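Local atomic coordinates of aldehyde dehydrogenase (Burkholderia cenocepacia, PDB entry 4O6R), a protein that probably oxidises aldehydes to carboxylic acids using NAD+ or NADP+, and binds adenosine monophosphate in its nucleotide pocket. Residues Q285-I290 / P330-Q335; R373-E378 / G393-V398; L108-T113 / F158-T163; D29-H34 / N368-R373; A22-T27 / A44-D49. One frame throughout, in Å; residues are numbered along the deposited sequence.

Contacts 1, 2 and 3 are buried, contacts 4 and 5 only partly so. Contact 2 pairs two parallel strands through their backbones and contact 3 packs two helices largely through side chains, while contact 1 joins loops by glutamine amides and one water. Contacts 4 and 5 lie at opposite ends of the hairpin 27-32/37-43, contact 4 at its turn, with a histidine-tyrosine pair, and contact 5 where the chain enters and leaves it, with an aspartate and two waters. Contacts 1, 2 and 4 meet: Leu331 N probably bonds to Tyr370 O, Pro394 packs on Leu331 and Val372, and contacts 2 and 4 share Arg373. Phe158 of contact 3 packs on Gln287 and Ala288; contact 5 merely adjoins contact 4 in sequence.

Contact 1: residues Q285-I290 / P330-Q335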
# COMPACT_ATOMS: atom_id res chain seq x y z
N GLN A 285 -13.10 -15.86 -32.06
CA GLN A 285 -12.49 -16.41 -33.25
C GLN A 285 -10.97 -16.56 -33.08
O GLN A 285 -10.20 -16.48 -34.03
CB GLN A 285 -12.83 -15.53 -34.45
CG GLN A 285 -14.31 -15.44 -34.83
CD GLN A 285 -15.23 -14.81 -33.80
OE1 GLN A 285 -16.11 -15.48 -33.24
NE2 GLN A 285 -15.03 -13.51 -33.52
N GLY A 286 -10.53 -16.78 -31.85
CA GLY A 286 -9.09 -16.83 -31.57
C GLY A 286 -8.32 -15.53 -31.68
O GLY A 286 -7.07 -15.53 -31.56
N GLN A 287 -9.03 -14.41 -31.84
CA GLN A 287 -8.41 -13.12 -32.05
C GLN A 287 -8.25 -12.44 -30.68
O GLN A 287 -8.97 -11.50 -30.32
CB GLN A 287 -9.24 -12.28 -33.01
CG GLN A 287 -9.44 -12.92 -34.37
CD GLN A 287 -10.55 -12.25 -35.20
OE1 GLN A 287 -10.36 -11.94 -36.37
NE2 GLN A 287 -11.69 -12.04 -34.58
N ALA A 288 -7.33 -13.01 -29.91
CA ALA A 288 -7.09 -12.61 -28.55
C ALA A 288 -5.63 -12.87 -28.28
O ALA A 288 -5.14 -13.97 -28.50
CB ALA A 288 -7.97 -13.41 -27.58
N CYS A 289 -4.91 -11.87 -27.81
CA CYS A 289 -3.50 -12.05 -27.58
C CYS A 289 -3.25 -13.05 -26.44
O CYS A 289 -2.16 -13.61 -26.35
CB CYS A 289 -2.80 -10.71 -27.35
SG CYS A 289 -3.03 -9.51 -28.69
N ILE A 290 -4.26 -13.29 -25.59
CA ILE A 290 -4.16 -14.34 -24.55
C ILE A 290 -4.81 -15.67 -24.89
O ILE A 290 -5.01 -16.51 -23.99
CB ILE A 290 -4.76 -13.86 -23.21
CG1 ILE A 290 -6.17 -13.29 -23.40
CG2 ILE A 290 -3.80 -12.85 -22.60
CD1 ILE A 290 -6.94 -13.08 -22.08
N PRO A 330 -16.99 -14.56 -38.32
CA PRO A 330 -15.86 -14.54 -39.21
C PRO A 330 -14.68 -13.87 -38.54
O PRO A 330 -14.86 -13.22 -37.51
CB PRO A 330 -16.36 -13.67 -40.37
CG PRO A 330 -17.28 -12.71 -39.71
CD PRO A 330 -17.93 -13.47 -38.60
N LEU A 331 -13.51 -13.97 -39.16
CA LEU A 331 -12.37 -13.15 -38.78
C LEU A 331 -12.61 -11.70 -39.20
O LEU A 331 -13.46 -11.43 -40.03
CB LEU A 331 -11.09 -13.66 -39.42
CG LEU A 331 -10.79 -15.14 -39.17
CD1 LEU A 331 -9.39 -15.49 -39.64
CD2 LEU A 331 -10.92 -15.48 -37.71
N THR A 332 -11.89 -10.77 -38.59
CA THR A 332 -12.22 -9.36 -38.76
C THR A 332 -11.82 -8.79 -40.17
O THR A 332 -12.44 -7.84 -40.66
CB THR A 332 -11.66 -8.54 -37.58
OG1 THR A 332 -12.29 -8.95 -36.35
CG2 THR A 332 -11.90 -7.10 -37.77
N SER A 333 -10.81 -9.36 -40.82
CA SER A 333 -10.38 -8.83 -42.11
C SER A 333 -9.95 -9.91 -43.07
O SER A 333 -9.49 -10.98 -42.65
CB SER A 333 -9.21 -7.86 -41.93
OG SER A 333 -8.02 -8.58 -41.68
N LYS A 334 -10.09 -9.61 -44.35
CA LYS A 334 -9.63 -10.49 -45.41
C LYS A 334 -8.15 -10.87 -45.24
O LYS A 334 -7.78 -12.03 -45.35
CB LYS A 334 -9.90 -9.84 -46.78
CG LYS A 334 -9.47 -10.64 -48.00
CD LYS A 334 -10.03 -12.06 -47.96
CE LYS A 334 -9.80 -12.80 -49.28
NZ LYS A 334 -9.86 -14.28 -49.02
N GLN A 335 -7.33 -9.89 -44.90
CA GLN A 335 -5.90 -10.11 -44.76
C GLN A 335 -5.58 -11.11 -43.66
O GLN A 335 -4.70 -11.96 -43.81
CB GLN A 335 -5.19 -8.79 -44.47
CG GLN A 335 -5.22 -7.85 -45.67
CD GLN A 335 -6.47 -6.95 -45.76
OE1 GLN A 335 -7.50 -7.18 -45.13
NE2 GLN A 335 -6.36 -5.92 -46.60
O HOH W 1 -14.39 -11.45 -35.50
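A single water stitches Gln285 and Gln287 to Pro330. It accepts from both side-chain amides, Gln285 NE2 and Gln287 NE2, each at 2.9 Å. Its own donation goes to Pro330 O at 2.7 Å. The other end of the Gln287 amide makes the direct link. Thr332 N donates to Gln287 OE1 at 2.9 Å, in the carbonyl plane and on a lone pair, with 151° at the hydrogen. Beyond CG the Gln287 chain is extended (chi2 165°), which carries the amide across to the loop ahead of helix 334-349, where OE1 also lies 3.4 Å from Leu331 CA. Gln285 CG lies 3.5 Å from Pro330 O, and Gln285 CB packs on Leu331 CD2. The bend at chi2 of Gln285 (64°) then turns its amide so that NE2 faces the water. Its OE1 bonds to Gly329 N, and Thr332 OG1 to Thr98 O.

Segment 285-290 carries the Gly-Gln-Ala-Cys sequence of the family's cysteine signature, in which Cys289 is probably the nucleophile. Behind it, Gln287 O accepts from the side-chain amides of Asn157 and Asn284. With Gln287 OE1 taking the backbone N-H and NE2 turned to the water, the polar ends of this buried amide are both engaged and its flip state is defined, so the signature loop is tied to the neighbouring loop by directional bonds rather than by apolar packing alone.

Contact 2: residues R373-E378 / G393-V398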
# COMPACT_ATOMS: atom_id res chain seq x y z
N ARG A 373 -13.24 -22.35 -40.34
CA ARG A 373 -13.71 -23.28 -39.32
C ARG A 373 -12.70 -23.41 -38.18
O ARG A 373 -11.52 -23.19 -38.38
CB ARG A 373 -13.96 -24.66 -39.92
CG ARG A 373 -15.10 -24.67 -40.94
CD ARG A 373 -15.29 -26.06 -41.53
NE ARG A 373 -14.01 -26.63 -41.91
CZ ARG A 373 -13.60 -26.85 -43.16
NH1 ARG A 373 -12.38 -27.36 -43.33
NH2 ARG A 373 -14.39 -26.61 -44.23
N PRO A 374 -13.18 -23.74 -36.98
CA PRO A 374 -12.28 -24.02 -35.87
C PRO A 374 -11.29 -25.09 -36.29
O PRO A 374 -11.69 -26.12 -36.83
CB PRO A 374 -13.21 -24.54 -34.76
CG PRO A 374 -14.54 -23.94 -35.08
CD PRO A 374 -14.60 -23.83 -36.59
N THR A 375 -10.02 -24.81 -36.09
CA THR A 375 -8.94 -25.62 -36.63
C THR A 375 -8.04 -26.13 -35.48
O THR A 375 -7.65 -25.35 -34.61
CB THR A 375 -8.15 -24.80 -37.65
OG1 THR A 375 -9.01 -24.39 -38.72
CG2 THR A 375 -7.03 -25.59 -38.22
N ILE A 376 -7.80 -27.43 -35.48
CA ILE A 376 -6.98 -28.12 -34.50
C ILE A 376 -5.90 -28.90 -35.22
O ILE A 376 -6.21 -29.76 -36.05
CB ILE A 376 -7.85 -29.09 -33.66
CG1 ILE A 376 -8.93 -28.34 -32.90
CG2 ILE A 376 -7.01 -29.90 -32.66
CD1 ILE A 376 -9.95 -29.27 -32.26
N VAL A 377 -4.63 -28.62 -34.90
CA VAL A 377 -3.50 -29.25 -35.55
C VAL A 377 -2.60 -29.86 -34.51
O VAL A 377 -2.15 -29.17 -33.60
CB VAL A 377 -2.64 -28.23 -36.33
CG1 VAL A 377 -1.41 -28.90 -36.89
CG2 VAL A 377 -3.44 -27.60 -37.44
N GLU A 378 -2.32 -31.15 -34.65
CA GLU A 378 -1.34 -31.77 -33.80
C GLU A 378 0.04 -31.61 -34.43
O GLU A 378 0.26 -32.09 -35.55
CB GLU A 378 -1.68 -33.22 -33.52
CG GLU A 378 -0.76 -33.83 -32.48
CD GLU A 378 -1.42 -34.86 -31.56
OE1 GLU A 378 -2.55 -35.36 -31.79
OE2 GLU A 378 -0.76 -35.18 -30.57
N GLY A 393 -5.96 -16.73 -34.86
CA GLY A 393 -7.24 -17.17 -35.46
C GLY A 393 -7.74 -18.34 -34.62
O GLY A 393 -7.10 -18.69 -33.60
N PRO A 394 -8.86 -18.96 -35.05
CA PRO A 394 -9.48 -20.01 -34.26
C PRO A 394 -8.71 -21.29 -34.54
O PRO A 394 -9.21 -22.19 -35.20
CB PRO A 394 -10.90 -20.08 -34.81
CG PRO A 394 -10.75 -19.67 -36.25
CD PRO A 394 -9.66 -18.62 -36.24
N PHE A 395 -7.48 -21.33 -34.05
CA PHE A 395 -6.48 -22.27 -34.53
C PHE A 395 -5.64 -22.69 -33.34
O PHE A 395 -4.97 -21.88 -32.77
CB PHE A 395 -5.60 -21.54 -35.58
CG PHE A 395 -4.56 -22.39 -36.24
CD1 PHE A 395 -3.49 -22.92 -35.51
CD2 PHE A 395 -4.58 -22.60 -37.61
CE1 PHE A 395 -2.52 -23.68 -36.13
CE2 PHE A 395 -3.59 -23.33 -38.24
CZ PHE A 395 -2.55 -23.89 -37.51
N VAL A 396 -5.71 -23.95 -32.96
CA VAL A 396 -4.94 -24.43 -31.80
C VAL A 396 -3.95 -25.52 -32.20
O VAL A 396 -4.25 -26.38 -33.02
CB VAL A 396 -5.88 -24.86 -30.64
CG1 VAL A 396 -6.83 -25.97 -31.07
CG2 VAL A 396 -5.07 -25.24 -29.39
N THR A 397 -2.74 -25.41 -31.66
CA THR A 397 -1.68 -26.37 -31.89
C THR A 397 -1.50 -27.26 -30.67
O THR A 397 -1.34 -26.77 -29.55
CB THR A 397 -0.38 -25.67 -32.23
OG1 THR A 397 -0.59 -24.83 -33.38
CG2 THR A 397 0.73 -26.70 -32.52
N VAL A 398 -1.55 -28.58 -30.91
CA VAL A 398 -1.49 -29.56 -29.84
C VAL A 398 -0.12 -30.17 -29.76
O VAL A 398 0.46 -30.59 -30.79
CB VAL A 398 -2.49 -30.69 -30.06
CG1 VAL A 398 -2.56 -31.59 -28.82
CG2 VAL A 398 -3.86 -30.13 -30.38
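Thr375-Glu378 and Phe395-Val398 are neighbouring parallel strands in a beta-alpha-beta unit, the helix between them being 385-388, within a mixed sheet that probably belongs to the catalytic domain of the aldehyde dehydrogenase fold. Their axes approach to 4.7 Å with 19° between their directions.

Backbone bonds alternate along the pair. Thr375 N donates to Pro394 O, Val396 N to Thr375 O, and Val377 N to Val396 O, while Val398 N closes the ladder on Val377 O at 2.8 Å. Between them come CA-H...O contacts, such as Phe395 CA to Thr375 O at 3.3 Å.

Apolar contacts divide between the two faces. On one, Ile376 and Val396 lie side by side and point the same way, CG1 to CG1 at 3.7 Å, and Ile376 CG2 reaches Val398 CG2. Helix 302-315 covers Ile376 there. On the other face Phe395, its CG anti to its own N (chi1 -177°), lies obliquely to two side chains, CD2 meeting Thr375 CG2 and CZ meeting Val377 CG2 at 3.8 Å.

Polar side chains turn elsewhere: Glu378 makes a salt bridge to Arg400, and Thr397 OG1 bonds to Val386 O. Thr375 OG1 turns back to donate to Arg373 O, just ahead of the strand, at 2.8 Å.

Contact 3: residues L108-T113 / F158-T163. With NO3 (nitrate ion), chain F.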
# COMPACT_ATOMS: atom_id res chain seq x y z
N LEU A 108 -20.34 -10.19 -23.27
CA LEU A 108 -18.96 -10.00 -22.95
C LEU A 108 -18.44 -8.61 -23.30
O LEU A 108 -18.02 -7.88 -22.39
CB LEU A 108 -18.09 -11.11 -23.59
CG LEU A 108 -18.33 -12.54 -23.06
CD1 LEU A 108 -17.75 -13.59 -23.99
CD2 LEU A 108 -17.76 -12.71 -21.65
N ASP A 109 -18.46 -8.21 -24.58
CA ASP A 109 -17.88 -6.94 -25.00
C ASP A 109 -18.48 -5.73 -24.22
O ASP A 109 -17.73 -4.92 -23.62
CB ASP A 109 -18.00 -6.67 -26.51
CG ASP A 109 -17.21 -7.66 -27.40
OD1 ASP A 109 -16.11 -8.13 -27.01
OD2 ASP A 109 -17.70 -7.95 -28.52
N VAL A 110 -19.79 -5.59 -24.24
CA VAL A 110 -20.38 -4.43 -23.58
C VAL A 110 -20.22 -4.48 -22.03
O VAL A 110 -19.70 -3.53 -21.46
CB VAL A 110 -21.86 -4.21 -24.01
CG1 VAL A 110 -22.49 -3.11 -23.19
CG2 VAL A 110 -21.94 -3.88 -25.49
N PRO A 111 -20.60 -5.58 -21.36
CA PRO A 111 -20.46 -5.66 -19.90
C PRO A 111 -19.01 -5.45 -19.41
O PRO A 111 -18.81 -4.78 -18.41
CB PRO A 111 -20.92 -7.09 -19.58
CG PRO A 111 -21.86 -7.43 -20.68
CD PRO A 111 -21.29 -6.77 -21.90
N ARG A 112 -18.03 -6.00 -20.12
CA ARG A 112 -16.63 -5.86 -19.67
C ARG A 112 -16.19 -4.42 -19.78
O ARG A 112 -15.46 -3.92 -18.93
CB ARG A 112 -15.69 -6.77 -20.46
CG ARG A 112 -15.64 -8.24 -20.01
CD ARG A 112 -15.11 -9.08 -21.17
NE ARG A 112 -14.34 -10.24 -20.81
CZ ARG A 112 -13.58 -10.95 -21.65
NH1 ARG A 112 -13.45 -10.62 -22.93
NH2 ARG A 112 -12.94 -12.03 -21.20
N THR A 113 -16.64 -3.74 -20.83
CA THR A 113 -16.33 -2.33 -21.05
C THR A 113 -16.95 -1.49 -19.95
O THR A 113 -16.27 -0.70 -19.34
CB THR A 113 -16.82 -1.86 -22.44
OG1 THR A 113 -16.28 -2.72 -23.44
CG2 THR A 113 -16.38 -0.46 -22.72
N PHE A 158 -10.70 -6.35 -29.87
CA PHE A 158 -11.68 -6.03 -28.82
C PHE A 158 -11.79 -4.51 -28.76
O PHE A 158 -11.47 -3.90 -27.75
CB PHE A 158 -11.23 -6.57 -27.46
CG PHE A 158 -11.30 -8.08 -27.32
CD1 PHE A 158 -12.53 -8.72 -27.25
CD2 PHE A 158 -10.15 -8.83 -27.15
CE1 PHE A 158 -12.62 -10.09 -27.06
CE2 PHE A 158 -10.22 -10.21 -26.95
CZ PHE A 158 -11.45 -10.84 -26.90
N PRO A 159 -12.23 -3.88 -29.85
CA PRO A 159 -12.14 -2.43 -29.88
C PRO A 159 -12.97 -1.74 -28.81
O PRO A 159 -12.50 -0.77 -28.21
CB PRO A 159 -12.62 -2.04 -31.28
CG PRO A 159 -13.19 -3.26 -31.88
CD PRO A 159 -12.69 -4.45 -31.13
N LEU A 160 -14.18 -2.22 -28.57
CA LEU A 160 -15.01 -1.60 -27.54
C LEU A 160 -14.36 -1.77 -26.17
O LEU A 160 -14.17 -0.81 -25.43
CB LEU A 160 -16.42 -2.19 -27.54
CG LEU A 160 -17.42 -1.65 -26.53
CD1 LEU A 160 -17.61 -0.15 -26.70
CD2 LEU A 160 -18.75 -2.38 -26.67
N MET A 161 -13.97 -3.00 -25.84
CA MET A 161 -13.38 -3.27 -24.53
C MET A 161 -12.10 -2.46 -24.32
O MET A 161 -11.85 -1.96 -23.22
CB MET A 161 -13.11 -4.75 -24.37
CG MET A 161 -13.26 -5.30 -22.97
SD MET A 161 -13.13 -7.10 -23.04
CE MET A 161 -11.44 -7.26 -23.68
N PHE A 162 -11.31 -2.31 -25.37
CA PHE A 162 -10.06 -1.56 -25.27
C PHE A 162 -10.26 -0.10 -24.95
O PHE A 162 -9.38 0.50 -24.34
CB PHE A 162 -9.21 -1.66 -26.55
CG PHE A 162 -8.57 -3.00 -26.75
CD1 PHE A 162 -8.15 -3.75 -25.68
CD2 PHE A 162 -8.36 -3.48 -28.02
CE1 PHE A 162 -7.58 -4.99 -25.88
CE2 PHE A 162 -7.76 -4.68 -28.22
CZ PHE A 162 -7.36 -5.45 -27.16
N THR A 163 -11.40 0.49 -25.33
CA THR A 163 -11.68 1.88 -24.91
C THR A 163 -11.60 2.01 -23.41
O THR A 163 -11.02 2.98 -22.89
CB THR A 163 -13.04 2.45 -25.40
OG1 THR A 163 -14.15 1.79 -24.78
CG2 THR A 163 -13.16 2.36 -26.91
N NO3 F . -10.37 -12.10 -23.79
O1 NO3 F . -10.08 -11.06 -23.19
O2 NO3 F . -11.62 -12.68 -23.67
O3 NO3 F . -9.45 -12.72 -24.63
O HOH W 2 -14.63 -5.39 -27.75
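Helices 102-123 and 159-172 run side by side, the short axes of 108-113 and 159-163 being 8.3 Å apart and only 3° from parallel, with Thr113 and Met161 bringing their CA atoms to 4.7 Å. Thr113 OG1 is pressed against the other helix, 3.1 Å from Met161 CA, yet its hydrogen goes to Asp109 O at 2.6 Å, an oxygen that Thr113 N reaches from the opposite face. Beside it Leu160 CD2 touches Val110 CG2 at 3.7 Å. Asp109 OD1 comes to the edge of the Phe158 ring, 3.6 Å from CD1, with the two planes 72° apart, and OD2 bonds to His100. Arg112 crosses Met161 obliquely, its CD 3.4 Å from Met161 SD in one of two methionine conformers. The guanidinium edge then meets a nitrate, Arg112 NH1 and NH2 each donating to its O2 at 2.9 Å. Arg112 and Lys448, a further donor, together make this edge favourable for an anion, here a nitrate probably from the crystallisation liquor.

Contact 4: residues D29-H34 / N368-R373; sequences DVLNPH and NGYYVR
Pro33 and His34, in the Asx turn opened by Asn32 at the end of the hairpin strand, meet the loop 368-373 that leads into strand 375-378 by two direct hydrogen bonds. Tyr370 N donates to Pro33 O at 3.0 Å. His34 ND1 and Tyr371 OH share a nearly straight bond of 2.7 Å (176°), with the hydroxyl at the edge of the imidazole and in its plane. The two rings stand at 87° to each other and touch only rim to rim. His34 reaches this place because CG lies anti to its backbone N (chi1 166°).

Pro33 CB also packs 3.5 Å from Tyr370 CD2. Pro33 O sits over one face of that ring near its rim. The Leu31 and Tyr370 side chains cross at about a right angle, Leu31 CD1 lying 3.6 Å from Tyr370 OH. Gly369 CA comes within 3.1 Å of Pro33 O and 3.0 Å of His34 O, a closeness that leaves no space for a side chain.

Farther out, Asn32 OD1 accepts from His34 N from above the carbonyl plane, closing the Asx turn that contains both residues. Tyr371 OH has a second, weak partner in Gly319 O. A water donates to His34 O at 2.8 Å and accepts from Asn368 N.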
# COMPACT_ATOMS: atom_id res chain seq x y z
N ASP A 29 -12.62 3.15 -45.92
CA ASP A 29 -13.82 2.31 -45.98
C ASP A 29 -13.79 1.30 -44.83
O ASP A 29 -12.77 0.66 -44.59
CB ASP A 29 -13.90 1.55 -47.31
CG ASP A 29 -14.36 2.41 -48.49
OD1 ASP A 29 -14.56 3.63 -48.38
OD2 ASP A 29 -14.52 1.81 -49.57
N VAL A 30 -14.92 1.17 -44.11
CA VAL A 30 -15.05 0.24 -43.01
C VAL A 30 -15.92 -0.89 -43.50
O VAL A 30 -17.03 -0.66 -43.97
CB VAL A 30 -15.69 0.87 -41.78
CG1 VAL A 30 -15.87 -0.17 -40.67
CG2 VAL A 30 -14.82 2.03 -41.30
N LEU A 31 -15.39 -2.10 -43.41
CA LEU A 31 -16.04 -3.27 -43.99
C LEU A 31 -16.74 -4.12 -42.93
O LEU A 31 -16.31 -4.19 -41.75
CB LEU A 31 -15.05 -4.12 -44.81
CG LEU A 31 -14.25 -3.39 -45.89
CD1 LEU A 31 -13.39 -4.35 -46.69
CD2 LEU A 31 -15.21 -2.65 -46.81
N ASN A 32 -17.82 -4.76 -43.37
CA ASN A 32 -18.50 -5.78 -42.61
C ASN A 32 -17.87 -7.12 -42.94
O ASN A 32 -17.98 -7.58 -44.07
CB ASN A 32 -19.98 -5.79 -43.00
CG ASN A 32 -20.78 -6.83 -42.23
OD1 ASN A 32 -20.23 -7.72 -41.58
ND2 ASN A 32 -22.12 -6.70 -42.28
N PRO A 33 -17.21 -7.77 -41.97
CA PRO A 33 -16.56 -9.06 -42.24
C PRO A 33 -17.49 -10.24 -42.54
O PRO A 33 -17.02 -11.27 -43.03
CB PRO A 33 -15.73 -9.30 -41.01
CG PRO A 33 -16.44 -8.57 -39.92
CD PRO A 33 -17.14 -7.40 -40.55
N HIS A 34 -18.79 -10.10 -42.33
CA HIS A 34 -19.73 -11.15 -42.76
C HIS A 34 -19.84 -11.29 -44.27
O HIS A 34 -20.01 -12.40 -44.81
CB HIS A 34 -21.11 -10.93 -42.13
CG HIS A 34 -22.20 -11.74 -42.74
ND1 HIS A 34 -22.29 -13.10 -42.58
CD2 HIS A 34 -23.24 -11.39 -43.53
CE1 HIS A 34 -23.34 -13.56 -43.24
NE2 HIS A 34 -23.93 -12.54 -43.83
N ASN A 368 -18.95 -14.69 -48.94
CA ASN A 368 -18.33 -13.37 -49.07
C ASN A 368 -17.73 -12.83 -47.78
O ASN A 368 -17.21 -11.72 -47.76
CB ASN A 368 -19.36 -12.40 -49.60
CG ASN A 368 -19.74 -12.70 -51.02
OD1 ASN A 368 -20.91 -12.70 -51.35
ND2 ASN A 368 -18.77 -12.98 -51.86
N GLY A 369 -17.78 -13.63 -46.72
CA GLY A 369 -17.23 -13.25 -45.44
C GLY A 369 -15.92 -13.94 -45.13
O GLY A 369 -15.54 -14.92 -45.80
N TYR A 370 -15.25 -13.47 -44.08
CA TYR A 370 -13.89 -13.89 -43.79
C TYR A 370 -13.88 -15.06 -42.82
O TYR A 370 -13.22 -15.04 -41.79
CB TYR A 370 -13.08 -12.72 -43.26
CG TYR A 370 -13.25 -11.44 -44.05
CD1 TYR A 370 -13.31 -11.45 -45.44
CD2 TYR A 370 -13.34 -10.21 -43.40
CE1 TYR A 370 -13.47 -10.26 -46.16
CE2 TYR A 370 -13.50 -9.04 -44.10
CZ TYR A 370 -13.55 -9.06 -45.47
OH TYR A 370 -13.69 -7.88 -46.14
N TYR A 371 -14.60 -16.12 -43.21
CA TYR A 371 -14.86 -17.26 -42.32
C TYR A 371 -13.87 -18.40 -42.46
O TYR A 371 -13.50 -18.81 -43.58
CB TYR A 371 -16.25 -17.83 -42.58
CG TYR A 371 -17.41 -16.95 -42.17
CD1 TYR A 371 -17.91 -16.99 -40.85
CD2 TYR A 371 -18.02 -16.09 -43.07
CE1 TYR A 371 -18.97 -16.18 -40.47
CE2 TYR A 371 -19.09 -15.31 -42.69
CZ TYR A 371 -19.56 -15.34 -41.40
OH TYR A 371 -20.64 -14.57 -41.04
N VAL A 372 -13.47 -18.94 -41.32
CA VAL A 372 -12.72 -20.18 -41.28
C VAL A 372 -13.24 -21.05 -40.13
O VAL A 372 -13.64 -20.54 -39.09
CB VAL A 372 -11.20 -19.90 -41.20
CG1 VAL A 372 -10.81 -19.18 -39.94
CG2 VAL A 372 -10.41 -21.19 -41.32
N ARG A 373 -13.24 -22.35 -40.34
CA ARG A 373 -13.71 -23.28 -39.32
C ARG A 373 -12.70 -23.41 -38.18
O ARG A 373 -11.52 -23.19 -38.38
CB ARG A 373 -13.96 -24.66 -39.92
CG ARG A 373 -15.10 -24.67 -40.94
CD ARG A 373 -15.29 -26.06 -41.53
NE ARG A 373 -14.01 -26.63 -41.91
CZ ARG A 373 -13.60 -26.85 -43.16
NH1 ARG A 373 -12.38 -27.36 -43.33
NH2 ARG A 373 -14.39 -26.61 -44.23
O HOH W 3 -21.21 -13.83 -46.88

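Contact 5: residues A22-T27 / A44-D49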
# COMPACT_ATOMS: atom_id res chain seq x y z
N ALA A 22 -11.37 15.03 -41.30
CA ALA A 22 -9.90 15.16 -41.33
C ALA A 22 -9.48 16.41 -42.11
O ALA A 22 -10.13 16.82 -43.05
CB ALA A 22 -9.30 13.92 -41.96
N VAL A 23 -8.38 17.02 -41.68
CA VAL A 23 -7.78 18.17 -42.37
C VAL A 23 -7.64 17.98 -43.89
O VAL A 23 -8.02 18.86 -44.66
CB VAL A 23 -6.41 18.50 -41.72
CG1 VAL A 23 -5.51 19.33 -42.62
CG2 VAL A 23 -6.63 19.21 -40.39
N ASP A 24 -7.10 16.82 -44.32
CA ASP A 24 -6.93 16.51 -45.76
C ASP A 24 -8.21 15.95 -46.42
O ASP A 24 -8.21 15.65 -47.60
CB ASP A 24 -5.79 15.52 -45.96
CG ASP A 24 -4.42 16.08 -45.54
OD1 ASP A 24 -4.29 17.31 -45.31
OD2 ASP A 24 -3.47 15.28 -45.42
N ARG A 25 -9.26 15.75 -45.62
CA ARG A 25 -10.56 15.30 -46.10
C ARG A 25 -10.53 13.85 -46.58
O ARG A 25 -11.43 13.41 -47.31
CB ARG A 25 -11.13 16.28 -47.16
N GLY A 26 -9.52 13.09 -46.16
CA GLY A 26 -9.40 11.69 -46.50
C GLY A 26 -10.41 10.82 -45.75
O GLY A 26 -10.90 11.19 -44.66
N THR A 27 -10.73 9.69 -46.35
CA THR A 27 -11.57 8.70 -45.72
C THR A 27 -11.00 7.29 -45.85
O THR A 27 -10.11 7.04 -46.67
CB THR A 27 -12.98 8.69 -46.31
OG1 THR A 27 -12.89 8.44 -47.71
CG2 THR A 27 -13.64 10.01 -46.05
N ALA A 44 -10.32 9.92 -42.09
CA ALA A 44 -8.99 9.31 -41.96
C ALA A 44 -7.96 10.31 -41.42
O ALA A 44 -7.45 11.17 -42.16
CB ALA A 44 -8.53 8.78 -43.31
N ALA A 45 -7.65 10.20 -40.14
CA ALA A 45 -6.70 11.12 -39.51
C ALA A 45 -5.30 10.92 -40.06
O ALA A 45 -4.84 9.79 -40.24
CB ALA A 45 -6.70 10.93 -37.99
N THR A 46 -4.62 12.04 -40.29
CA THR A 46 -3.19 12.06 -40.61
C THR A 46 -2.49 12.91 -39.56
O THR A 46 -3.11 13.30 -38.56
CB THR A 46 -2.95 12.64 -42.01
OG1 THR A 46 -3.35 14.04 -42.06
CG2 THR A 46 -3.69 11.84 -43.02
N ALA A 47 -1.22 13.18 -39.77
CA ALA A 47 -0.40 13.88 -38.78
C ALA A 47 -0.98 15.21 -38.34
O ALA A 47 -0.99 15.52 -37.15
CB ALA A 47 1.00 14.08 -39.33
N ALA A 48 -1.50 15.99 -39.28
CA ALA A 48 -2.09 17.28 -38.94
C ALA A 48 -3.27 17.14 -37.97
O ALA A 48 -3.50 18.00 -37.12
CB ALA A 48 -2.53 18.01 -40.20
N ASP A 49 -4.01 16.04 -38.07
CA ASP A 49 -5.15 15.81 -37.19
C ASP A 49 -4.69 15.36 -35.82
O ASP A 49 -5.22 15.79 -34.80
CB ASP A 49 -6.07 14.75 -37.77
CG ASP A 49 -6.64 15.15 -39.13
OD1 ASP A 49 -7.44 16.12 -39.18
OD2 ASP A 49 -6.25 14.51 -40.13
O HOH W 4 -6.03 14.76 -42.73
O HOH W 5 -7.32 12.81 -44.31
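Two direct hydrogen bonds join 22-27 to 44-49, one from the beta turn to helix residue Asp49, the other between the flanking Gly26 and Ala44. Val23 N donates to Asp49 OD1 at 2.8 Å, nearly straight at 169° and on the syn lone pair, and Ala44 N donates to Gly26 O at 2.9 Å from well above the carbonyl plane. Asp49 also holds its own helix start, since OD2 takes Thr46 N on its anti lone pair at 3.0 Å. This is the bond that the third helical residue makes to the N-cap in a capping box, here without its counterpart, as the Thr46 side chain makes no capping bond.

Two waters fill in the polar links. One accepts from Asp24 N, donates to Asp49 OD2 at 2.6 Å and bonds to Thr46 OG1. The other accepts from Gly26 N and donates to Ala44 O.

The apolar contact is Val23 CG1 on Ala48 CB, 4.1 Å apart. Ala22 CB makes close van der Waals packing with Ala44 O at 3.3 Å.

Behind them, the Ala45 side chain touches Ala216 and lies about 10 Å from the bound adenosine monophosphate. A type I beta turn is thus fastened to a helix N-terminus at the margin of the nucleotide-binding region.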